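Local atomic coordinates of Pab-dependent poly(a)-specific ribonuclease subunit PAN2 (PDB entry 4CZW), a protein that probably shortens the poly(A) tails of mRNA as the catalytic subunit of the PAN2-PAN3 deadenylation complex, releasing 5'-AMP. Residues V441-K452 with I498-I512. Sequence-based numbering, arbitrary orientation.
Sequences VIAIDTEFIRLK and IKETIVDYLTEWSGI
Arg450 pairs with Asp504 where the short strand 502-504 joins strand 441-451 antiparallel, in the mixed sheet of the RNase H-like exonuclease domain. A classic beta bulge marks the junction, Val503 and Asp504 both facing Arg450. Arg450 N donates to Asp504 O (2.7 Å); Arg450 O accepts from Val503 N at 2.9 Å and, weakly, from Asp504 N. From here the Arg450 side chain runs beside that of Asp504. Its CB lies 3.6 Å from Asp504 CB, its CG touches both that CB and Leu506 CD2, and a bend at chi2 (-120°) carries the chain on so that Leu506 CD2 sits 3.8 Å above the centre of the guanidinium plane. At the tip, NH1 is 3.5 Å from Asp504 OD2, a salt bridge of charges alone, the two planes standing 84° apart. An alanine in place of Arg450 would probably leave the Asp504 carboxylate without this countercharge and take the guanidinium away from one side of Leu506 CD2. Asp504 OD1 meanwhile accepts Leu506 N, an Asx turn leading into helix 507-510. One residue earlier on the strand, the Ile449 side chain meets that of Ile498 tip to tip, CD1 to CD1, and crosses that of Ile502 at about a right angle; the Ile449 side chain also touches Ala475 of strand 471-481. Glu447, which with Asp445, Asp554 and Asp607 probably binds the catalytic divalent metals, comes against the helix end: its OE1 lies 3.3 Å from Ser510 CB, while Ser510 OG donates to Leu506 O at 2.5 Å.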
loop_
_atom_site.group_PDB
_atom_site.type_symbol
_atom_site.label_atom_id
_atom_site.label_comp_id
_atom_site.label_asym_id
_atom_site.label_seq_id
_atom_site.Cartn_x
_atom_site.Cartn_y
_atom_site.Cartn_z
ATOM N N VAL A 441 -14.608 -4.859 -23.110
ATOM C CA VAL A 441 -15.490 -5.242 -22.014
ATOM C C VAL A 441 -15.236 -6.693 -21.618
ATOM O O VAL A 441 -15.199 -7.577 -22.473
ATOM C CB VAL A 441 -16.976 -5.066 -22.389
ATOM C CG1 VAL A 441 -17.872 -5.545 -21.256
ATOM C CG2 VAL A 441 -17.270 -3.613 -22.737
ATOM N N ILE A 442 -15.054 -6.935 -20.324
ATOM C CA ILE A 442 -14.814 -8.287 -19.834
ATOM C C ILE A 442 -15.797 -8.664 -18.726
ATOM O O ILE A 442 -16.111 -7.854 -17.855
ATOM C CB ILE A 442 -13.368 -8.452 -19.313
ATOM C CG1 ILE A 442 -13.048 -7.392 -18.258
ATOM C CG2 ILE A 442 -12.374 -8.362 -20.462
ATOM C CD1 ILE A 442 -11.644 -7.490 -17.705
ATOM N N ALA A 443 -16.289 -9.899 -18.777
ATOM C CA ALA A 443 -17.197 -10.409 -17.756
ATOM C C ALA A 443 -16.420 -11.200 -16.709
ATOM O O ALA A 443 -15.623 -12.072 -17.050
ATOM C CB ALA A 443 -18.280 -11.271 -18.384
ATOM N N ILE A 444 -16.656 -10.896 -15.437
ATOM C CA ILE A 444 -15.877 -11.501 -14.361
ATOM C C ILE A 444 -16.746 -11.963 -13.187
ATOM O O ILE A 444 -17.711 -11.295 -12.810
ATOM C CB ILE A 444 -14.794 -10.516 -13.849
ATOM C CG1 ILE A 444 -13.942 -11.157 -12.751
ATOM C CG2 ILE A 444 -15.425 -9.213 -13.368
ATOM C CD1 ILE A 444 -12.847 -10.260 -12.223
ATOM N N ASP A 445 -16.402 -13.121 -12.632
ATOM C CA ASP A 445 -17.038 -13.629 -11.421
ATOM C C ASP A 445 -16.050 -14.492 -10.640
ATOM O O ASP A 445 -15.160 -15.108 -11.227
ATOM C CB ASP A 445 -18.296 -14.432 -11.759
ATOM C CG ASP A 445 -19.049 -14.880 -10.522
ATOM O OD1 ASP A 445 -19.163 -14.078 -9.572
ATOM O OD2 ASP A 445 -19.517 -16.038 -10.494
ATOM N N THR A 446 -16.200 -14.530 -9.319
ATOM C CA THR A 446 -15.272 -15.278 -8.473
ATOM C C THR A 446 -15.989 -16.231 -7.519
ATOM O O THR A 446 -17.210 -16.178 -7.371
ATOM C CB THR A 446 -14.384 -14.329 -7.639
ATOM O OG1 THR A 446 -15.197 -13.597 -6.714
ATOM C CG2 THR A 446 -13.637 -13.354 -8.540
ATOM N N GLU A 447 -15.216 -17.104 -6.881
ATOM C CA GLU A 447 -15.743 -18.021 -5.874
ATOM C C GLU A 447 -14.973 -17.867 -4.565
ATOM O O GLU A 447 -13.760 -17.663 -4.574
ATOM C CB GLU A 447 -15.672 -19.469 -6.367
ATOM C CG GLU A 447 -16.385 -19.721 -7.689
ATOM C CD GLU A 447 -17.892 -19.543 -7.594
ATOM O OE1 GLU A 447 -18.435 -19.578 -6.470
ATOM O OE2 GLU A 447 -18.533 -19.371 -8.652
ATOM N N PHE A 448 -15.681 -17.966 -3.443
ATOM C CA PHE A 448 -15.072 -17.722 -2.137
ATOM C C PHE A 448 -14.875 -19.001 -1.329
ATOM O O PHE A 448 -15.528 -20.015 -1.572
ATOM C CB PHE A 448 -15.925 -16.748 -1.315
ATOM C CG PHE A 448 -16.055 -15.377 -1.920
ATOM C CD1 PHE A 448 -15.216 -14.961 -2.940
ATOM C CD2 PHE A 448 -17.018 -14.497 -1.452
ATOM C CE1 PHE A 448 -15.343 -13.698 -3.490
ATOM C CE2 PHE A 448 -17.147 -13.233 -1.994
ATOM C CZ PHE A 448 -16.310 -12.834 -3.015
ATOM N N ILE A 449 -13.963 -18.935 -0.362
ATOM C CA ILE A 449 -13.830 -19.968 0.660
ATOM C C ILE A 449 -13.658 -19.296 2.018
ATOM O O ILE A 449 -13.390 -18.097 2.093
ATOM C CB ILE A 449 -12.641 -20.918 0.386
ATOM C CG1 ILE A 449 -11.350 -20.127 0.163
ATOM C CG2 ILE A 449 -12.935 -21.819 -0.805
ATOM C CD1 ILE A 449 -10.479 -20.010 1.399
ATOM N N ARG A 450 -13.808 -20.067 3.089
ATOM C CA ARG A 450 -13.696 -19.519 4.436
ATOM C C ARG A 450 -12.308 -19.741 5.027
ATOM O O ARG A 450 -11.727 -20.817 4.885
ATOM C CB ARG A 450 -14.753 -20.135 5.354
ATOM C CG ARG A 450 -16.185 -19.896 4.912
ATOM C CD ARG A 450 -16.964 -19.146 5.979
ATOM N NE ARG A 450 -18.407 -19.247 5.780
ATOM C CZ ARG A 450 -19.170 -20.182 6.337
ATOM N NH1 ARG A 450 -18.627 -21.098 7.128
ATOM N NH2 ARG A 450 -20.475 -20.202 6.105
ATOM N N LEU A 451 -11.784 -18.717 5.692
ATOM C CA LEU A 451 -10.486 -18.811 6.350
ATOM C C LEU A 451 -10.632 -18.752 7.867
ATOM O O LEU A 451 -11.718 -18.492 8.386
ATOM C CB LEU A 451 -9.554 -17.699 5.869
ATOM C CG LEU A 451 -9.036 -17.815 4.435
ATOM C CD1 LEU A 451 -8.094 -16.665 4.114
ATOM C CD2 LEU A 451 -8.342 -19.151 4.230
ATOM N N LYS A 452 -9.531 -18.992 8.571
ATOM C CA LYS A 452 -9.536 -18.983 10.029
ATOM C C LYS A 452 -9.512 -17.560 10.577
ATOM O O LYS A 452 -10.485 -17.098 11.174
ATOM C CB LYS A 452 -8.344 -19.777 10.569
ATOM C CG LYS A 452 -8.316 -19.905 12.083
ATOM C CD LYS A 452 -7.134 -20.744 12.542
ATOM C CE LYS A 452 -7.122 -20.907 14.054
ATOM N NZ LYS A 452 -5.973 -21.734 14.514
ATOM N N ILE A 498 -3.975 -21.349 -2.148
ATOM C CA ILE A 498 -4.060 -20.577 -0.916
ATOM C C ILE A 498 -3.124 -21.123 0.156
ATOM O O ILE A 498 -3.209 -22.292 0.536
ATOM C CB ILE A 498 -5.502 -20.556 -0.382
ATOM C CG1 ILE A 498 -6.435 -19.968 -1.442
ATOM C CG2 ILE A 498 -5.582 -19.765 0.914
ATOM C CD1 ILE A 498 -7.893 -20.046 -1.085
ATOM N N LYS A 499 -2.230 -20.266 0.638
ATOM C CA LYS A 499 -1.243 -20.657 1.637
ATOM C C LYS A 499 -1.766 -20.452 3.057
ATOM O O LYS A 499 -0.991 -20.415 4.013
ATOM C CB LYS A 499 0.055 -19.872 1.434
ATOM C CG LYS A 499 0.751 -20.165 0.112
ATOM C CD LYS A 499 0.982 -18.895 -0.695
ATOM C CE LYS A 499 1.895 -17.927 0.040
ATOM N NZ LYS A 499 2.161 -16.700 -0.763
ATOM N N GLU A 500 -3.081 -20.321 3.184
ATOM C CA GLU A 500 -3.716 -20.167 4.488
ATOM C C GLU A 500 -4.439 -21.452 4.879
ATOM O O GLU A 500 -4.504 -22.400 4.096
ATOM C CB GLU A 500 -4.696 -18.992 4.476
ATOM C CG GLU A 500 -4.129 -17.710 3.885
ATOM C CD GLU A 500 -3.031 -17.107 4.738
ATOM O OE1 GLU A 500 -3.149 -17.153 5.980
ATOM O OE2 GLU A 500 -2.049 -16.589 4.166
ATOM N N THR A 501 -4.982 -21.482 6.092
ATOM C CA THR A 501 -5.758 -22.629 6.547
ATOM C C THR A 501 -7.236 -22.432 6.225
ATOM O O THR A 501 -7.882 -21.528 6.754
ATOM C CB THR A 501 -5.591 -22.868 8.058
ATOM O OG1 THR A 501 -4.230 -23.220 8.339
ATOM C CG2 THR A 501 -6.503 -23.993 8.523
ATOM N N ILE A 502 -7.763 -23.284 5.350
ATOM C CA ILE A 502 -9.153 -23.179 4.919
ATOM C C ILE A 502 -10.095 -23.909 5.872
ATOM O O ILE A 502 -10.024 -25.129 6.019
ATOM C CB ILE A 502 -9.343 -23.739 3.497
ATOM C CG1 ILE A 502 -8.412 -23.024 2.515
ATOM C CG2 ILE A 502 -10.793 -23.600 3.061
ATOM C CD1 ILE A 502 -8.533 -23.515 1.089
ATOM N N VAL A 503 -10.977 -23.150 6.514
ATOM C CA VAL A 503 -11.947 -23.716 7.443
ATOM C C VAL A 503 -13.110 -24.360 6.693
ATOM O O VAL A 503 -13.563 -25.450 7.044
ATOM C CB VAL A 503 -12.489 -22.643 8.409
ATOM C CG1 VAL A 503 -13.556 -23.231 9.321
ATOM C CG2 VAL A 503 -11.354 -22.050 9.225
ATOM N N ASP A 504 -13.584 -23.682 5.652
ATOM C CA ASP A 504 -14.699 -24.184 4.859
ATOM C C ASP A 504 -14.475 -23.907 3.376
ATOM O O ASP A 504 -14.149 -22.785 2.986
ATOM C CB ASP A 504 -16.013 -23.549 5.327
ATOM C CG ASP A 504 -17.234 -24.335 4.889
ATOM O OD1 ASP A 504 -17.175 -25.010 3.840
ATOM O OD2 ASP A 504 -18.260 -24.275 5.598
ATOM N N TYR A 505 -14.651 -24.936 2.552
ATOM C CA TYR A 505 -14.477 -24.799 1.112
ATOM C C TYR A 505 -15.741 -24.273 0.438
ATOM O O TYR A 505 -15.695 -23.822 -0.707
ATOM C CB TYR A 505 -14.072 -26.138 0.492
ATOM C CG TYR A 505 -12.607 -26.468 0.661
ATOM C CD1 TYR A 505 -12.133 -27.043 1.833
ATOM C CD2 TYR A 505 -11.696 -26.205 -0.354
ATOM C CE1 TYR A 505 -10.792 -27.346 1.989
ATOM C CE2 TYR A 505 -10.356 -26.504 -0.208
ATOM C CZ TYR A 505 -9.909 -27.074 0.966
ATOM O OH TYR A 505 -8.574 -27.374 1.115
ATOM N N LEU A 506 -16.858 -24.332 1.161
ATOM C CA LEU A 506 -18.153 -23.881 0.653
ATOM C C LEU A 506 -18.484 -24.556 -0.675
ATOM O O LEU A 506 -18.766 -23.891 -1.670
ATOM C CB LEU A 506 -18.170 -22.357 0.496
ATOM C CG LEU A 506 -17.799 -21.540 1.736
ATOM C CD1 LEU A 506 -17.768 -20.053 1.415
ATOM C CD2 LEU A 506 -18.763 -21.823 2.878
ATOM N N THR A 507 -18.445 -25.886 -0.677
ATOM C CA THR A 507 -18.617 -26.667 -1.897
ATOM C C THR A 507 -20.026 -26.542 -2.472
ATOM O O THR A 507 -20.206 -26.525 -3.688
ATOM C CB THR A 507 -18.303 -28.155 -1.650
ATOM O OG1 THR A 507 -17.045 -28.274 -0.974
ATOM C CG2 THR A 507 -18.239 -28.917 -2.967
ATOM N N GLU A 508 -21.025 -26.454 -1.601
ATOM C CA GLU A 508 -22.401 -26.297 -2.056
ATOM C C GLU A 508 -22.617 -24.920 -2.678
ATOM O O GLU A 508 -23.412 -24.764 -3.604
ATOM C CB GLU A 508 -23.382 -26.510 -0.902
ATOM C CG GLU A 508 -23.349 -27.904 -0.299
ATOM C CD GLU A 508 -24.460 -28.125 0.710
ATOM O OE1 GLU A 508 -25.369 -27.273 0.791
ATOM O OE2 GLU A 508 -24.423 -29.151 1.422
ATOM N N TRP A 509 -21.896 -23.928 -2.165
ATOM C CA TRP A 509 -22.052 -22.550 -2.612
ATOM C C TRP A 509 -21.179 -22.214 -3.818
ATOM O O TRP A 509 -21.532 -21.354 -4.625
ATOM C CB TRP A 509 -21.730 -21.582 -1.469
ATOM C CG TRP A 509 -22.695 -21.639 -0.322
ATOM C CD1 TRP A 509 -23.730 -20.784 -0.079
ATOM C CD2 TRP A 509 -22.711 -22.601 0.741
ATOM N NE1 TRP A 509 -24.391 -21.153 1.067
ATOM C CE2 TRP A 509 -23.784 -22.266 1.590
ATOM C CE3 TRP A 509 -21.923 -23.712 1.057
ATOM C CZ2 TRP A 509 -24.091 -23.002 2.732
ATOM C CZ3 TRP A 509 -22.228 -24.442 2.192
ATOM C CH2 TRP A 509 -23.303 -24.084 3.016
ATOM N N SER A 510 -20.040 -22.891 -3.940
ATOM C CA SER A 510 -19.050 -22.522 -4.949
ATOM C C SER A 510 -18.635 -23.672 -5.865
ATOM O O SER A 510 -18.094 -23.441 -6.946
ATOM C CB SER A 510 -17.807 -21.943 -4.270
ATOM O OG SER A 510 -17.199 -22.898 -3.417
ATOM N N GLY A 511 -18.877 -24.904 -5.433
ATOM C CA GLY A 511 -18.499 -26.064 -6.221
ATOM C C GLY A 511 -17.013 -26.356 -6.150
ATOM O O GLY A 511 -16.490 -27.156 -6.926
ATOM N N ILE A 512 -16.332 -25.706 -5.212
ATOM C CA ILE A 512 -14.891 -25.868 -5.059
ATOM C C ILE A 512 -14.553 -27.053 -4.159
ATOM O O ILE A 512 -15.050 -27.155 -3.036
ATOM C CB ILE A 512 -14.242 -24.594 -4.483
ATOM C CG1 ILE A 512 -14.556 -23.387 -5.370
ATOM C CG2 ILE A 512 -12.739 -24.777 -4.342
ATOM C CD1 ILE A 512 -14.015 -23.507 -6.778
#